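Local structure of putative cellulase CEL6 (Mycobacterium tuberculosis, 1UP3) at residues F10-D13 with A18-A21; A36-S41 with A243-A248; I78-C83 with D126-D131. The protein probably hydrolyses internal beta-1,4 linkages of cellulose, as an endoglucanase of glycoside hydrolase family 6. All coordinates share one frame; numbering follows the deposited sequence. Where two conformers were deposited one is given.

Contact 1 (F10-D13 with A18-A21); sequences FYVD and AMVA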
# COMPACT_ATOMS: atom_id res chain seq x y z
N PHE A 10 4.27 2.24 14.37
CA PHE A 10 3.56 1.38 13.45
C PHE A 10 3.75 -0.08 13.87
O PHE A 10 4.81 -0.49 14.36
CB PHE A 10 4.03 1.63 12.01
CG PHE A 10 3.80 3.05 11.55
CD1 PHE A 10 2.52 3.51 11.39
CD2 PHE A 10 4.86 3.91 11.32
CE1 PHE A 10 2.27 4.81 10.99
CE2 PHE A 10 4.62 5.24 10.94
CZ PHE A 10 3.34 5.68 10.78
N TYR A 11 2.71 -0.88 13.66
CA TYR A 11 2.70 -2.28 14.10
C TYR A 11 3.61 -3.18 13.28
O TYR A 11 3.52 -3.19 12.06
CB TYR A 11 1.28 -2.79 14.02
CG TYR A 11 1.05 -4.22 14.50
CD1 TYR A 11 1.43 -4.63 15.76
CD2 TYR A 11 0.37 -5.12 13.70
CE1 TYR A 11 1.17 -5.95 16.19
CE2 TYR A 11 0.12 -6.39 14.12
CZ TYR A 11 0.53 -6.81 15.37
OH TYR A 11 0.27 -8.11 15.76
N VAL A 12 4.46 -3.93 13.97
CA VAL A 12 5.27 -4.96 13.36
C VAL A 12 4.48 -6.28 13.42
O VAL A 12 4.20 -6.79 14.52
CB VAL A 12 6.58 -5.08 14.05
CG1 VAL A 12 7.39 -6.24 13.45
CG2 VAL A 12 7.36 -3.76 13.96
N ASP A 13 4.16 -6.83 12.26
CA ASP A 13 3.43 -8.10 12.13
C ASP A 13 4.33 -9.24 12.61
O ASP A 13 5.37 -9.52 11.98
CB ASP A 13 3.06 -8.29 10.66
CG ASP A 13 2.26 -9.55 10.41
OD1 ASP A 13 2.13 -10.39 11.34
OD2 ASP A 13 1.85 -9.81 9.24
N ALA A 18 8.53 -12.55 6.29
CA ALA A 18 9.87 -12.09 6.64
C ALA A 18 10.27 -12.55 8.05
O ALA A 18 11.40 -12.93 8.27
CB ALA A 18 10.02 -10.57 6.51
N MET A 19 9.35 -12.47 9.01
CA MET A 19 9.63 -12.89 10.38
C MET A 19 9.82 -14.40 10.43
O MET A 19 10.73 -14.88 11.09
CB MET A 19 8.51 -12.42 11.34
CG MET A 19 8.79 -12.76 12.77
SD MET A 19 10.14 -11.79 13.43
CE MET A 19 9.39 -10.25 13.67
N VAL A 20 9.01 -15.13 9.69
CA VAL A 20 9.16 -16.59 9.62
C VAL A 20 10.54 -16.95 9.04
O VAL A 20 11.27 -17.74 9.62
CB VAL A 20 8.03 -17.22 8.82
CG1 VAL A 20 8.34 -18.70 8.50
CG2 VAL A 20 6.74 -17.11 9.61
N ALA A 21 10.93 -16.29 7.94
CA ALA A 21 12.27 -16.49 7.39
C ALA A 21 13.37 -16.12 8.38
O ALA A 21 14.37 -16.82 8.49
CB ALA A 21 12.45 -15.74 6.07
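Met19 reaches from its helix to the loop residues Val12 and Asp13 and makes both contacts between the segments. CB points from the helix toward 10-13. It lies 4.3 Å from the carbonyl oxygen Asp13 O, a loose van der Waals approach. On another side, the same CB rests against the methyl of Ala36. CG continues anti to the backbone N (chi1 -177°). SD comes next and passes alongside the Ala36 methyl. The last two torsions turn the same way (chi2 69°, chi3 75°), and they bend the thioether so that CE faces Val12. There CE of Met19 meets the CG1 branch of Val12 tip to tip at 4.5 Å. CE also lies beside two oxygens of the loop that follows helix 30-36, Ala36 O and, a little farther off, Asn37 OD1. The contact is van der Waals packing, light and close to the surface, and it buries only 72 Å². The polar groups bind to other partners. Asp13 OD1 accepts from the backbone N of Ala15, and OD2 forms a salt bridge with Arg262. Both carboxylate oxygens are thus engaged, one by the turn that leads into the helix and one by an arginine distant in sequence. Both segments also line bound polyether, which probably came from the crystallisation liquor: Tyr11 and Asp13 line one molecule and Met19 lines another. In the fold, the contact joins the loop that runs into helix 17-24 to that helix, near its first turn. Helix 50-66 lies against Tyr11 and Asp13 of the loop, while helix 30-36 packs against Ala18, Met19 and Ala21 of helix 17-24.

Contact 2 (A36-S41 with A243-A248); sequences ANTPQS and APPTTA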
# COMPACT_ATOMS: atom_id res chain seq x y z
N ALA A 36 12.36 -8.05 8.91
CA ALA A 36 11.31 -8.60 9.75
C ALA A 36 10.86 -7.71 10.88
O ALA A 36 9.70 -7.74 11.27
CB ALA A 36 11.77 -9.91 10.33
N ASN A 37 11.78 -6.93 11.43
CA ASN A 37 11.47 -6.08 12.58
C ASN A 37 11.03 -4.66 12.17
O ASN A 37 10.90 -3.78 13.05
CB ASN A 37 12.71 -5.98 13.47
CG ASN A 37 12.93 -7.21 14.30
OD1 ASN A 37 11.97 -7.84 14.78
ND2 ASN A 37 14.19 -7.51 14.58
N THR A 38 10.83 -4.43 10.88
CA THR A 38 10.36 -3.12 10.39
C THR A 38 8.87 -3.23 10.12
O THR A 38 8.43 -4.14 9.39
CB THR A 38 11.10 -2.74 9.09
OG1 THR A 38 12.51 -2.78 9.35
CG2 THR A 38 10.84 -1.32 8.71
N PRO A 39 8.07 -2.30 10.61
CA PRO A 39 6.62 -2.36 10.35
C PRO A 39 6.26 -2.17 8.87
O PRO A 39 6.83 -1.28 8.20
CB PRO A 39 6.04 -1.22 11.18
CG PRO A 39 7.18 -0.34 11.49
CD PRO A 39 8.45 -1.10 11.40
N GLN A 40 5.34 -2.97 8.36
CA GLN A 40 5.00 -2.90 6.93
C GLN A 40 3.50 -2.60 6.79
O GLN A 40 3.01 -1.74 7.48
CB GLN A 40 5.56 -4.13 6.19
CG GLN A 40 7.09 -4.11 6.28
CD GLN A 40 7.76 -5.44 6.00
OE1 GLN A 40 7.40 -6.13 5.07
NE2 GLN A 40 8.76 -5.79 6.80
N SER A 41 2.80 -3.23 5.87
CA SER A 41 1.32 -3.17 5.88
C SER A 41 0.83 -4.57 5.60
O SER A 41 1.55 -5.39 5.00
CB SER A 41 0.74 -2.21 4.82
OG SER A 41 0.88 -2.76 3.51
N ALA A 243 14.05 4.66 3.51
CA ALA A 243 13.87 5.11 4.89
C ALA A 243 12.89 4.27 5.65
O ALA A 243 11.83 3.99 5.14
CB ALA A 243 13.35 6.55 4.90
N PRO A 244 13.22 3.84 6.87
CA PRO A 244 12.25 3.14 7.68
C PRO A 244 11.04 4.00 8.00
O PRO A 244 11.13 5.25 7.98
CB PRO A 244 13.02 2.74 8.95
CG PRO A 244 14.47 2.88 8.60
CD PRO A 244 14.57 3.86 7.48
N PRO A 245 9.91 3.36 8.24
CA PRO A 245 8.67 4.09 8.49
C PRO A 245 8.82 5.13 9.59
O PRO A 245 9.42 4.88 10.65
CB PRO A 245 7.65 2.99 8.82
CG PRO A 245 8.20 1.79 8.11
CD PRO A 245 9.67 1.90 8.18
N THR A 246 8.24 6.31 9.34
CA THR A 246 8.40 7.48 10.21
C THR A 246 7.40 8.56 9.87
O THR A 246 6.95 8.67 8.74
CB THR A 246 9.84 8.03 10.15
OG1 THR A 246 10.00 9.10 11.10
CG2 THR A 246 10.18 8.65 8.79
N THR A 247 7.08 9.41 10.85
CA THR A 247 6.33 10.63 10.58
C THR A 247 7.24 11.86 10.46
O THR A 247 6.75 12.95 10.19
CB THR A 247 5.24 10.91 11.62
OG1 THR A 247 5.84 10.98 12.93
CG2 THR A 247 4.23 9.78 11.65
N ALA A 248 8.55 11.69 10.64
CA ALA A 248 9.48 12.81 10.46
C ALA A 248 9.81 12.93 8.99
O ALA A 248 10.87 12.51 8.55
CB ALA A 248 10.74 12.61 11.33
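Chi1 of Thr38 (-55°) puts OG1 beside the backbone N, which leaves CG2 anti to that N and facing the ring of Pro245. OG1 hydrogen-bonds to Ser34 O of the preceding helix. The two ends of the threonine are thus divided: the hydroxyl serves helix 30-36 and the methyl serves the loop 243-248. Thr38 CG2 touches Pro245 CD at 3.5 Å, tighter than a usual carbon-carbon contact. The threonine side chain and the proline ring approach at about a right angle. Pro245 CG lies 3.4 Å from Pro39 O. The two proline rings meet through single corners, Pro39 CG to Pro245 CG at 4.1 Å, and do not lie flat on each other. One edge of the Pro245 ring therefore meets a methyl, a carbonyl oxygen and a proline ring, all supplied by Thr38 and Pro39. Within the first loop, Gln40 NE2 donates to Thr38 O at 3.1 Å and ties the threonine to its own segment. The contact joins the loop leading into edge strand 42-44 to the loop that precedes the other edge strand, 254-258. Its chemistry is carbon packing against carbon and one carbonyl, between two prolines whose rings restrict backbone rotation, so the fit rests on shape and not on hydrogen bonds between the loops.

Contact 3 (I78-C83 with D126-D131); sequences IPHRDC and DCLSPD. With BGC (beta-D-glucopyranose), chain B.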
# COMPACT_ATOMS: atom_id res chain seq x y z
N ILE A 78 -9.95 -4.86 -5.78
CA ILE A 78 -10.80 -4.24 -6.83
C ILE A 78 -11.06 -5.21 -7.98
O ILE A 78 -10.19 -5.99 -8.36
CB ILE A 78 -10.15 -2.91 -7.35
CG1 ILE A 78 -11.18 -1.96 -7.96
CG2 ILE A 78 -9.02 -3.21 -8.30
CD1 ILE A 78 -12.10 -1.34 -6.94
N PRO A 79 -12.27 -5.21 -8.51
CA PRO A 79 -12.52 -6.04 -9.69
C PRO A 79 -11.60 -5.65 -10.85
O PRO A 79 -11.26 -4.49 -11.02
CB PRO A 79 -14.00 -5.76 -10.02
CG PRO A 79 -14.60 -5.42 -8.69
CD PRO A 79 -13.51 -4.61 -8.02
N HIS A 80 -11.18 -6.64 -11.63
CA HIS A 80 -10.22 -6.46 -12.73
C HIS A 80 -8.89 -5.96 -12.18
O HIS A 80 -8.21 -5.17 -12.82
CB HIS A 80 -10.74 -5.51 -13.84
CG HIS A 80 -12.19 -5.71 -14.15
ND1 HIS A 80 -12.69 -6.94 -14.52
CD2 HIS A 80 -13.24 -4.87 -14.08
CE1 HIS A 80 -13.99 -6.84 -14.67
NE2 HIS A 80 -14.37 -5.61 -14.40
N ARG A 81 -8.51 -6.46 -10.98
CA ARG A 81 -7.25 -6.08 -10.36
C ARG A 81 -6.10 -6.28 -11.32
O ARG A 81 -6.01 -7.31 -11.96
CB ARG A 81 -7.03 -6.84 -9.07
CG ARG A 81 -5.96 -6.28 -8.17
CD ARG A 81 -5.81 -7.11 -6.93
NE ARG A 81 -5.15 -8.38 -7.20
CZ ARG A 81 -4.96 -9.30 -6.30
NH1 ARG A 81 -5.36 -9.13 -5.04
NH2 ARG A 81 -4.32 -10.41 -6.62
N ASP A 82 -5.22 -5.26 -11.38
CA ASP A 82 -4.02 -5.29 -12.18
C ASP A 82 -4.31 -5.45 -13.67
O ASP A 82 -3.41 -5.78 -14.44
CB ASP A 82 -3.08 -6.39 -11.71
CG ASP A 82 -1.64 -6.03 -11.88
OD1 ASP A 82 -1.25 -4.85 -11.58
OD2 ASP A 82 -0.80 -6.84 -12.36
N CYS A 83 -5.56 -5.19 -14.09
CA CYS A 83 -5.94 -5.35 -15.49
C CYS A 83 -5.48 -6.70 -16.05
O CYS A 83 -5.10 -6.79 -17.21
CB CYS A 83 -5.38 -4.21 -16.31
SG CYS A 83 -5.92 -2.58 -15.74
N ASP A 126 -7.40 3.42 -16.86
CA ASP A 126 -7.54 3.62 -18.30
C ASP A 126 -7.51 2.33 -19.12
O ASP A 126 -7.94 2.35 -20.30
CB ASP A 126 -6.46 4.56 -18.83
CG ASP A 126 -6.63 5.98 -18.33
OD1 ASP A 126 -7.77 6.47 -18.19
OD2 ASP A 126 -5.61 6.69 -18.17
N CYS A 127 -7.03 1.23 -18.56
CA CYS A 127 -7.11 -0.09 -19.22
C CYS A 127 -8.56 -0.56 -19.40
O CYS A 127 -8.84 -1.44 -20.21
CB CYS A 127 -6.33 -1.17 -18.44
SG CYS A 127 -7.24 -1.87 -17.03
N LEU A 128 -9.48 0.01 -18.62
CA LEU A 128 -10.87 -0.39 -18.63
C LEU A 128 -11.68 0.40 -19.66
O LEU A 128 -11.31 1.52 -20.04
CB LEU A 128 -11.48 -0.16 -17.25
CG LEU A 128 -10.77 -0.88 -16.08
CD1 LEU A 128 -11.37 -0.45 -14.75
CD2 LEU A 128 -10.88 -2.36 -16.26
N SER A 129 -12.83 -0.13 -20.06
CA SER A 129 -13.74 0.61 -20.90
C SER A 129 -14.31 1.79 -20.12
O SER A 129 -14.29 1.80 -18.87
CB SER A 129 -14.87 -0.34 -21.29
OG SER A 129 -15.71 -0.52 -20.15
N PRO A 130 -14.81 2.83 -20.77
CA PRO A 130 -15.35 3.97 -20.00
C PRO A 130 -16.38 3.57 -18.93
O PRO A 130 -16.36 4.15 -17.83
CB PRO A 130 -15.93 4.88 -21.08
CG PRO A 130 -15.20 4.52 -22.28
CD PRO A 130 -14.85 3.07 -22.22
N ASP A 131 -17.26 2.60 -19.20
CA ASP A 131 -18.26 2.20 -18.21
C ASP A 131 -17.65 1.39 -17.06
O ASP A 131 -18.04 1.60 -15.91
CB ASP A 131 -19.43 1.46 -18.86
CG ASP A 131 -20.47 2.44 -19.45
OD1 ASP A 131 -20.18 3.65 -19.57
OD2 ASP A 131 -21.63 2.11 -19.77
C2 BGC B . 2.17 -2.49 -12.48
C3 BGC B . 1.61 -2.88 -11.12
C4 BGC B . 2.50 -2.34 -10.00
C5 BGC B . 2.73 -0.83 -10.23
C6 BGC B . 3.75 -0.26 -9.24
C1 BGC B . 2.39 -0.97 -12.54
O2 BGC B . 1.33 -2.97 -13.55
O3 BGC B . 1.44 -4.28 -11.00
O4 BGC B . 1.92 -2.54 -8.70
O5 BGC B . 3.26 -0.58 -11.52
O6 BGC B . 3.89 1.14 -9.42
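The backbones of Cys83 and Cys127 come within 6.6 Å at their CA atoms, where the end of two overlapping type II turns (Ile78 to Arg81 and His80 to Cys83) meets the 3-10 segment at 126-127. The second turn is closed by a 2.9 Å bond from Cys83 N to His80 O. The two cysteines face each other and form a disulfide, with Cys83 SG and Cys127 SG 2.0 Å apart. Its chi3 is -81°, so the two CB-S bonds stand nearly perpendicular. The halves differ: Cys83 SG is anti to its carbonyl carbon, whereas Cys127 SG lies between the backbone N and the carbonyl carbon (chi1 82°). Beside the disulfide, the CD2 branch of Leu128 reaches back to His80. Leu128 CD2 lies 4.0 Å from His80 CB and approaches the imidazole obliquely. Pro79 CB lies over one face of that ring, toward its rim, and ND1 hydrogen-bonds to a bound polyether molecule. Ser129 then occupies the N-cap of helix 130-147. On the other side of Cys83, Asp82 turns away from 126-131 toward the glucose unit. The sugar O3 donates to Asp82 OD1 at 2.8 Å. Asp82 OD2 accepts from Ala87 N, which fixes the rotation of the carboxylate. Asp120 and Asn191 also hydrogen-bond this glucose. The covalent link therefore ties the loop after strand 72-75 to the 3-10 turn that precedes helix 130-147, directly beside a residue that binds the sugar. The disulfide probably restrains the turn that carries Asp82, a residue of the glycan site.

Overall arrangement
Contacts 1 and 2 adjoin on one side of the chain's centre, their own centres 11 Å apart. Pro39 of contact 2 also packs on the loop of contact 1, with its CB 3.3 Å from Tyr11 O, and Val12 CG1 lies 3.5 Å from Ala36 O. The two thus form a continuous patch around the entry to strand 42-44. Contact 3 lies across the chain's centre, about 32 Å from contact 1 and 31 Å from contact 2, centre to centre. Its nearest atoms are about 12 Å from those of contact 2. Along the chain it is nested within the loop that contact 2 closes. Of the three, only contact 3 holds a residue of the glycan site.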